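Local coordinates for protein dnab-like replicative helicase (Bacillus phage SPP1, PDB 3BH0) that unwinds double-stranded DNA as a DnaB-family replicative helicase, probably driven by ATP hydrolysis in the ATPase domain that forms this chain, at residues Thr49-Gly54 against Arg182-Ile187; Leu72-Pro77 against Ala226-Ser231; Glu261-Asp266 against Val279-Ala284. All blocks are in the same frame, centred on the assembly; numbering follows the deposited sequence.

Contact 1: residues Thr49-Gly54 against Arg182-Ile187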
loop_
_atom_site.group_PDB
_atom_site.type_symbol
_atom_site.label_atom_id
_atom_site.label_comp_id
_atom_site.label_asym_id
_atom_site.label_seq_id
_atom_site.Cartn_x
_atom_site.Cartn_y
_atom_site.Cartn_z
ATOM N N THR A 49 15.325 2.447 8.348
ATOM C CA THR A 49 14.841 2.482 9.709
ATOM C C THR A 49 13.495 1.774 9.771
ATOM O O THR A 49 13.370 0.718 10.392
ATOM C CB THR A 49 14.690 3.941 10.191
ATOM O OG1 THR A 49 15.965 4.584 10.138
ATOM C CG2 THR A 49 14.149 4.004 11.616
ATOM N N GLY A 50 12.501 2.349 9.098
ATOM C CA GLY A 50 11.133 1.846 9.158
ATOM C C GLY A 50 10.841 0.605 8.333
ATOM O O GLY A 50 11.745 -0.101 7.890
ATOM N N VAL A 51 9.551 0.343 8.153
ATOM C CA VAL A 51 9.075 -0.804 7.408
ATOM C C VAL A 51 9.357 -0.569 5.935
ATOM O O VAL A 51 8.968 0.470 5.386
ATOM C CB VAL A 51 7.551 -0.989 7.579
ATOM C CG1 VAL A 51 7.113 -2.300 6.968
ATOM C CG2 VAL A 51 7.146 -0.919 9.044
ATOM N N PRO A 52 10.033 -1.531 5.284
ATOM C CA PRO A 52 10.328 -1.358 3.858
ATOM C C PRO A 52 9.120 -1.685 2.960
ATOM O O PRO A 52 8.386 -2.650 3.216
ATOM C CB PRO A 52 11.460 -2.363 3.615
ATOM C CG PRO A 52 11.207 -3.461 4.617
ATOM C CD PRO A 52 10.545 -2.817 5.809
ATOM N N SER A 53 8.923 -0.871 1.928
ATOM C CA SER A 53 8.046 -1.211 0.806
ATOM C C SER A 53 8.644 -2.376 0.019
ATOM O O SER A 53 7.913 -3.173 -0.561
ATOM C CB SER A 53 7.924 -0.018 -0.119
ATOM O OG SER A 53 9.198 0.336 -0.614
ATOM N N GLY A 54 9.979 -2.459 0.012
ATOM C CA GLY A 54 10.719 -3.491 -0.703
ATOM C C GLY A 54 11.194 -2.981 -2.053
ATOM O O GLY A 54 11.854 -3.695 -2.813
ATOM N N ARG A 182 5.632 -4.648 14.443
ATOM C CA ARG A 182 5.008 -3.505 13.789
ATOM C C ARG A 182 3.949 -3.977 12.785
ATOM O O ARG A 182 4.263 -4.743 11.867
ATOM C CB ARG A 182 6.061 -2.586 13.147
ATOM C CG ARG A 182 7.470 -3.169 13.081
ATOM C CD ARG A 182 8.494 -2.148 12.598
ATOM N NE ARG A 182 9.251 -2.691 11.473
ATOM C CZ ARG A 182 10.360 -2.163 10.966
ATOM N NH1 ARG A 182 10.881 -1.064 11.484
ATOM N NH2 ARG A 182 10.950 -2.745 9.931
ATOM N N VAL A 183 2.701 -3.557 13.024
ATOM C CA VAL A 183 1.517 -3.867 12.205
ATOM C C VAL A 183 1.351 -2.834 11.084
ATOM O O VAL A 183 1.594 -1.640 11.282
ATOM C CB VAL A 183 0.223 -3.888 13.080
ATOM C CG1 VAL A 183 -1.034 -4.164 12.256
ATOM C CG2 VAL A 183 0.335 -4.910 14.199
ATOM N N ILE A 184 0.933 -3.294 9.905
ATOM C CA ILE A 184 0.697 -2.393 8.777
ATOM C C ILE A 184 -0.726 -2.598 8.290
ATOM O O ILE A 184 -1.101 -3.705 7.927
ATOM C CB ILE A 184 1.713 -2.635 7.640
ATOM C CG1 ILE A 184 3.140 -2.467 8.162
ATOM C CG2 ILE A 184 1.443 -1.693 6.434
ATOM C CD1 ILE A 184 3.998 -3.681 7.971
ATOM N N VAL A 185 -1.524 -1.537 8.296
ATOM C CA VAL A 185 -2.929 -1.643 7.888
ATOM C C VAL A 185 -3.100 -1.172 6.443
ATOM O O VAL A 185 -2.972 0.012 6.158
ATOM C CB VAL A 185 -3.851 -0.869 8.871
ATOM C CG1 VAL A 185 -5.326 -1.079 8.550
ATOM C CG2 VAL A 185 -3.543 -1.304 10.313
ATOM N N MET A 186 -3.356 -2.115 5.536
ATOM C CA MET A 186 -3.587 -1.797 4.121
ATOM C C MET A 186 -5.074 -1.773 3.836
ATOM O O MET A 186 -5.789 -2.721 4.167
ATOM C CB MET A 186 -2.935 -2.819 3.191
ATOM C CG MET A 186 -1.425 -2.844 3.188
ATOM S SD MET A 186 -0.775 -3.392 1.583
ATOM C CE MET A 186 -0.758 -1.836 0.689
ATOM N N ILE A 187 -5.549 -0.706 3.204
ATOM C CA ILE A 187 -6.965 -0.614 2.900
ATOM C C ILE A 187 -7.240 -0.616 1.386
ATOM O O ILE A 187 -6.966 0.379 0.697
ATOM C CB ILE A 187 -7.611 0.559 3.653
ATOM C CG1 ILE A 187 -7.214 0.463 5.140
ATOM C CG2 ILE A 187 -9.147 0.567 3.451
ATOM C CD1 ILE A 187 -7.416 1.686 5.945
#
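V51 and R182 are brought together by their torsions. V51 sets CG1 anti to its backbone N (chi1 -172°), which leaves CG2 anti to the carbonyl carbon. The two methyls part: CG1 serves I184 and CG2 serves R182. R182 starts from a nearly eclipsed first torsion (chi1 11°), runs straight through chi2 and bends at chi3. The bend lays its guanidinium against the backbone of T49-V51.

V51 CG2 sits over one face of that group, 3.7 Å from R182 NE. The backbone N of V51 lies over a face too, offset toward the rim. At the edge, R182 NH1 donates to T49 O at 3.3 Å, a long but fairly straight bond. T49 O lies almost in the guanidinium plane, and the donor comes in on one of its lone pairs. G50 O is 3.4 Å from R182 NH2, at an oblique angle. R182 NE forms a salt bridge with D97, so two of its nitrogens are held, NE by D97 and NH1 by T49 O. Further along the strand, V51 CG1 meets I184 CD1 tip to tip at 3.6 Å. The contact is thus polar at T49 and apolar at I184.

Residues 49-54 belong to the loop between helix 31-42 and helix 56-62. Here they pack on the start of strand 183-188, a parallel strand in the sheet of the P-loop NTPase fold. M92 of helix 81-93 touches both V51 and I184. On one side of this strand I184 bonds through its backbone to V98 and N100; toward strand 223-228 its side chain meets V223 and I225.

Contact 2: residues Leu72-Pro77 against Ala226-Ser231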
loop_
_atom_site.group_PDB
_atom_site.type_symbol
_atom_site.label_atom_id
_atom_site.label_comp_id
_atom_site.label_asym_id
_atom_site.label_seq_id
_atom_site.Cartn_x
_atom_site.Cartn_y
_atom_site.Cartn_z
ATOM N N LEU A 72 -0.719 7.062 1.348
ATOM C CA LEU A 72 -1.729 6.981 0.324
ATOM C C LEU A 72 -1.103 6.511 -0.998
ATOM O O LEU A 72 -0.080 7.019 -1.430
ATOM C CB LEU A 72 -2.372 8.360 0.169
ATOM C CG LEU A 72 -3.770 8.382 -0.414
ATOM C CD1 LEU A 72 -4.783 7.920 0.653
ATOM C CD2 LEU A 72 -4.088 9.775 -0.908
ATOM N N ILE A 73 -1.718 5.499 -1.597
ATOM C CA ILE A 73 -1.347 5.011 -2.917
ATOM C C ILE A 73 -2.555 5.287 -3.787
ATOM O O ILE A 73 -3.565 4.587 -3.710
ATOM C CB ILE A 73 -0.998 3.492 -2.934
ATOM C CG1 ILE A 73 0.199 3.204 -2.022
ATOM C CG2 ILE A 73 -0.664 3.051 -4.344
ATOM C CD1 ILE A 73 0.442 1.744 -1.763
ATOM N N ALA A 74 -2.443 6.337 -4.582
ATOM C CA ALA A 74 -3.507 6.736 -5.472
ATOM C C ALA A 74 -3.128 6.590 -6.959
ATOM O O ALA A 74 -1.999 6.841 -7.374
ATOM C CB ALA A 74 -3.958 8.146 -5.149
ATOM N N ALA A 75 -4.080 6.147 -7.760
ATOM C CA ALA A 75 -3.836 5.977 -9.193
ATOM C C ALA A 75 -5.153 5.821 -9.904
ATOM O O ALA A 75 -6.120 5.345 -9.328
ATOM C CB ALA A 75 -2.952 4.753 -9.463
ATOM N N ARG A 76 -5.162 6.230 -11.166
ATOM C CA ARG A 76 -6.221 5.909 -12.102
ATOM C C ARG A 76 -6.291 4.385 -12.316
ATOM O O ARG A 76 -5.363 3.661 -11.928
ATOM C CB ARG A 76 -5.984 6.662 -13.408
ATOM C CG ARG A 76 -6.106 8.175 -13.282
ATOM C CD ARG A 76 -7.558 8.612 -13.076
ATOM N NE ARG A 76 -8.429 8.085 -14.115
ATOM C CZ ARG A 76 -9.696 7.710 -13.937
ATOM N NH1 ARG A 76 -10.289 7.801 -12.746
ATOM N NH2 ARG A 76 -10.371 7.211 -14.965
ATOM N N PRO A 77 -7.409 3.882 -12.886
ATOM C CA PRO A 77 -7.464 2.449 -13.194
ATOM C C PRO A 77 -6.346 1.992 -14.144
ATOM O O PRO A 77 -5.915 2.752 -15.015
ATOM C CB PRO A 77 -8.827 2.288 -13.879
ATOM C CG PRO A 77 -9.621 3.459 -13.436
ATOM C CD PRO A 77 -8.661 4.568 -13.244
ATOM N N ALA A 226 -3.528 3.471 2.708
ATOM C CA ALA A 226 -4.785 3.509 2.010
ATOM C C ALA A 226 -4.595 3.721 0.500
ATOM O O ALA A 226 -3.928 4.669 0.051
ATOM C CB ALA A 226 -5.708 4.578 2.609
ATOM N N LEU A 227 -5.177 2.802 -0.267
ATOM C CA LEU A 227 -5.354 2.943 -1.698
ATOM C C LEU A 227 -6.495 3.929 -1.948
ATOM O O LEU A 227 -7.475 3.962 -1.205
ATOM C CB LEU A 227 -5.657 1.580 -2.346
ATOM C CG LEU A 227 -4.471 0.724 -2.790
ATOM C CD1 LEU A 227 -3.538 0.437 -1.630
ATOM C CD2 LEU A 227 -4.916 -0.582 -3.434
ATOM N N SER A 228 -6.354 4.718 -3.010
ATOM C CA SER A 228 -7.296 5.766 -3.324
ATOM C C SER A 228 -7.441 5.919 -4.825
ATOM O O SER A 228 -6.464 5.845 -5.580
ATOM C CB SER A 228 -6.847 7.094 -2.709
ATOM O OG SER A 228 -7.615 8.167 -3.223
ATOM N N GLN A 229 -8.670 6.151 -5.251
ATOM C CA GLN A 229 -8.962 6.381 -6.646
ATOM C C GLN A 229 -8.588 7.817 -6.947
ATOM O O GLN A 229 -8.210 8.554 -6.042
ATOM C CB GLN A 229 -10.445 6.093 -6.930
ATOM C CG GLN A 229 -11.462 7.114 -6.382
ATOM C CD GLN A 229 -12.911 6.551 -6.346
ATOM O OE1 GLN A 229 -13.211 5.536 -6.964
ATOM N NE2 GLN A 229 -13.788 7.213 -5.614
ATOM N N LEU A 230 -8.651 8.203 -8.217
ATOM C CA LEU A 230 -8.384 9.590 -8.631
ATOM C C LEU A 230 -9.438 10.042 -9.614
ATOM O O LEU A 230 -10.109 9.209 -10.240
ATOM C CB LEU A 230 -6.988 9.748 -9.255
ATOM C CG LEU A 230 -5.828 9.785 -8.266
ATOM C CD1 LEU A 230 -4.522 9.546 -8.974
ATOM C CD2 LEU A 230 -5.794 11.091 -7.522
ATOM N N SER A 231 -9.572 11.362 -9.736
ATOM C CA SER A 231 -10.515 12.009 -10.655
ATOM C C SER A 231 -10.304 11.560 -12.109
ATOM O O SER A 231 -9.160 11.416 -12.564
ATOM C CB SER A 231 -10.340 13.527 -10.550
ATOM O OG SER A 231 -11.262 14.206 -11.382
#
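L72 and A226 meet where strands 70-74 and 223-228 run parallel. L72 CG lies opposite the amide nitrogen (chi1 -156°). Together with the turn at chi2 this brings L72 CD1 to 3.4 Å from A226 O, and to 4.0 Å from both A226 CB and S228 CB. A74 CB lies on the same face, beside S228 CB. On the other face I73 and L227 lie side by side and point the same way.

Three backbone bonds join the segments, among them I73 N to A226 O (2.9 Å). Past the strand ends L230 reaches back. Its CG stands beside its own backbone N and packs on A74 CB, with L230 CD1 3.6 Å from A75 N. R76 folds at chi2 (-71°) and chi3 (-54°), which curls it back to L230. R76 NH1 donates to L230 O at 2.9 Å. The bond is bent and comes from above the carbonyl plane. P77 CD lies over one guanidinium face.

A75 O accepts from K81 NZ, consistent with a Walker A motif starting at A75. The chemistry implies a mostly apolar core, with the buried S228 hydroxyl satisfied by Q229 O and Q191. It gives way to polar grips at the probable nucleotide loop, where R76 also forms a salt bridge with E235.

Contact 3: residues Glu261-Asp266 against Val279-Ala284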
loop_
_atom_site.group_PDB
_atom_site.type_symbol
_atom_site.label_atom_id
_atom_site.label_comp_id
_atom_site.label_asym_id
_atom_site.label_seq_id
_atom_site.Cartn_x
_atom_site.Cartn_y
_atom_site.Cartn_z
ATOM N N GLU A 261 1.911 8.354 -2.710
ATOM C CA GLU A 261 2.527 7.824 -3.901
ATOM C C GLU A 261 1.503 7.596 -5.012
ATOM O O GLU A 261 0.560 6.834 -4.855
ATOM C CB GLU A 261 3.384 6.592 -3.587
ATOM C CG GLU A 261 2.889 5.745 -2.460
ATOM C CD GLU A 261 3.964 4.867 -1.849
ATOM O OE1 GLU A 261 4.750 5.385 -1.051
ATOM O OE2 GLU A 261 4.000 3.651 -2.122
ATOM N N PHE A 262 1.673 8.333 -6.106
ATOM C CA PHE A 262 0.904 8.134 -7.322
ATOM C C PHE A 262 1.591 7.092 -8.198
ATOM O O PHE A 262 2.818 6.985 -8.203
ATOM C CB PHE A 262 0.792 9.435 -8.117
ATOM C CG PHE A 262 -0.025 10.512 -7.451
ATOM C CD1 PHE A 262 -1.240 10.225 -6.855
ATOM C CD2 PHE A 262 0.405 11.830 -7.481
ATOM C CE1 PHE A 262 -2.004 11.242 -6.261
ATOM C CE2 PHE A 262 -0.352 12.858 -6.907
ATOM C CZ PHE A 262 -1.556 12.559 -6.292
ATOM N N LEU A 263 0.785 6.322 -8.917
ATOM C CA LEU A 263 1.275 5.408 -9.937
ATOM C C LEU A 263 0.844 5.898 -11.311
ATOM O O LEU A 263 -0.285 6.337 -11.511
ATOM C CB LEU A 263 0.761 3.988 -9.701
ATOM C CG LEU A 263 1.452 3.007 -8.738
ATOM C CD1 LEU A 263 2.413 3.627 -7.731
ATOM C CD2 LEU A 263 0.392 2.249 -8.003
ATOM N N TYR A 264 1.764 5.828 -12.258
ATOM C CA TYR A 264 1.498 6.192 -13.629
ATOM C C TYR A 264 2.218 5.199 -14.503
ATOM O O TYR A 264 3.407 4.946 -14.317
ATOM C CB TYR A 264 2.005 7.604 -13.884
ATOM C CG TYR A 264 1.883 8.082 -15.304
ATOM C CD1 TYR A 264 0.661 8.519 -15.807
ATOM C CD2 TYR A 264 2.993 8.125 -16.137
ATOM C CE1 TYR A 264 0.550 8.976 -17.108
ATOM C CE2 TYR A 264 2.896 8.573 -17.438
ATOM C CZ TYR A 264 1.678 8.997 -17.922
ATOM O OH TYR A 264 1.575 9.449 -19.214
ATOM N N ARG A 265 1.482 4.624 -15.445
ATOM C CA ARG A 265 2.037 3.658 -16.384
ATOM C C ARG A 265 1.897 4.250 -17.793
ATOM O O ARG A 265 0.824 4.202 -18.386
ATOM C CB ARG A 265 1.286 2.343 -16.222
ATOM C CG ARG A 265 1.895 1.162 -16.925
ATOM C CD ARG A 265 1.044 -0.072 -16.694
ATOM N NE ARG A 265 0.789 -0.745 -17.961
ATOM C CZ ARG A 265 -0.406 -0.864 -18.537
ATOM N NH1 ARG A 265 -1.496 -0.386 -17.950
ATOM N NH2 ARG A 265 -0.506 -1.478 -19.707
ATOM N N ASP A 266 2.975 4.845 -18.306
ATOM C CA ASP A 266 2.917 5.650 -19.544
ATOM C C ASP A 266 2.330 4.911 -20.748
ATOM O O ASP A 266 1.644 5.523 -21.576
ATOM C CB ASP A 266 4.294 6.256 -19.904
ATOM C CG ASP A 266 4.204 7.339 -20.995
ATOM O OD1 ASP A 266 4.427 8.534 -20.708
ATOM O OD2 ASP A 266 3.906 7.020 -22.154
ATOM N N VAL A 279 6.295 1.356 -14.641
ATOM C CA VAL A 279 5.399 2.026 -13.737
ATOM C C VAL A 279 6.247 2.989 -12.928
ATOM O O VAL A 279 7.176 2.572 -12.231
ATOM C CB VAL A 279 4.671 1.033 -12.804
ATOM C CG1 VAL A 279 3.987 1.766 -11.644
ATOM C CG2 VAL A 279 3.640 0.248 -13.588
ATOM N N GLU A 280 5.935 4.274 -13.014
ATOM C CA GLU A 280 6.587 5.224 -12.132
ATOM C C GLU A 280 5.773 5.525 -10.863
ATOM O O GLU A 280 4.561 5.804 -10.906
ATOM C CB GLU A 280 7.040 6.485 -12.870
ATOM C CG GLU A 280 5.976 7.292 -13.567
ATOM C CD GLU A 280 6.560 8.527 -14.266
ATOM O OE1 GLU A 280 7.369 8.375 -15.206
ATOM O OE2 GLU A 280 6.209 9.665 -13.869
ATOM N N VAL A 281 6.462 5.410 -9.732
ATOM C CA VAL A 281 5.922 5.772 -8.446
ATOM C C VAL A 281 6.272 7.232 -8.200
ATOM O O VAL A 281 7.426 7.574 -7.933
ATOM C CB VAL A 281 6.477 4.866 -7.337
ATOM C CG1 VAL A 281 5.882 5.233 -6.001
ATOM C CG2 VAL A 281 6.184 3.409 -7.650
ATOM N N ILE A 282 5.275 8.098 -8.321
ATOM C CA ILE A 282 5.484 9.517 -8.085
ATOM C C ILE A 282 5.125 9.856 -6.643
ATOM O O ILE A 282 3.951 9.825 -6.280
ATOM C CB ILE A 282 4.636 10.397 -9.043
ATOM C CG1 ILE A 282 4.730 9.874 -10.475
ATOM C CG2 ILE A 282 5.037 11.866 -8.925
ATOM C CD1 ILE A 282 3.707 10.496 -11.442
ATOM N N ILE A 283 6.143 10.156 -5.834
ATOM C CA ILE A 283 5.992 10.655 -4.464
ATOM C C ILE A 283 5.597 12.136 -4.543
ATOM O O ILE A 283 6.442 12.999 -4.753
ATOM C CB ILE A 283 7.304 10.468 -3.635
ATOM C CG1 ILE A 283 7.609 8.986 -3.393
ATOM C CG2 ILE A 283 7.195 11.131 -2.279
ATOM C CD1 ILE A 283 8.275 8.241 -4.564
ATOM N N ALA A 284 4.304 12.422 -4.413
ATOM C CA ALA A 284 3.792 13.785 -4.608
ATOM C C ALA A 284 3.794 14.576 -3.298
ATOM O O ALA A 284 3.752 15.804 -3.301
ATOM C CB ALA A 284 2.415 13.747 -5.203
#
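The ring of Y264 meets E280 at its edge. E280 CG lies near the ring plane, 4.0 Å from Y264 CD2. The two side chains run alongside each other, and the carboxylate is turned 69° from the ring. E280 CG sits between the backbone N and the carbonyl carbon (chi1 59°), which keeps the chain close to Y264 CB. The ring of F262 is approached obliquely by A284 CB, 3.4 Å from F262 CE2. I282 O is also oblique to that ring.

The backbones form two hydrogen-bonded pairs. F262 and I282 exchange short bonds: F262 N to I282 O and I282 N to F262 O are both 2.7 Å. Y264 and E280 exchange the second set, with E280 N to Y264 O at 2.9 Å.

Strands 259-265 and 278-286 are antiparallel neighbours. Here the parallel part of the P-loop NTPase sheet passes into its antiparallel part. Strand 70-74, which leads into the probable Walker A loop, flanks 259-265, and strand 292-299 flanks 278-286.

E261, L263 and V281 share a face and touch F84 of helix 81-93; V279, on the same face, packs on F298. V281 CG1 touches E261 CB at 3.7 Å, and its other methyl, CG2, meets L263 CD1 at 3.8 Å. V279 CG2 rests on R265 CG at 3.9 Å. The R265 chain then leads away: NE forms a salt bridge with D267, and NH1 bonds to S78 O.

In the fold
All three contacts are largely buried and reach the same mixed sheet. Contact 1 is a loop against a strand, with an exposed end at T49 and one side-chain-to-backbone bond. Contacts 2 and 3 are strand pairs, parallel and antiparallel. Contact 2 adds the R76 bond to a carbonyl beyond its strands and opens there, at R76 and Q229. Contact 3 has only backbone hydrogen bonds across its segments and no exposed touching residue. Strands 183-188 and 223-228 are neighbours and join contacts 1 and 2; I187 O lies 3.2 Å from L227 N, a probable hydrogen bond. Strands 70-74 and 259-265 join contacts 2 and 3. Contacts 1 and 3 do not touch. Helix 81-93 packs on all three.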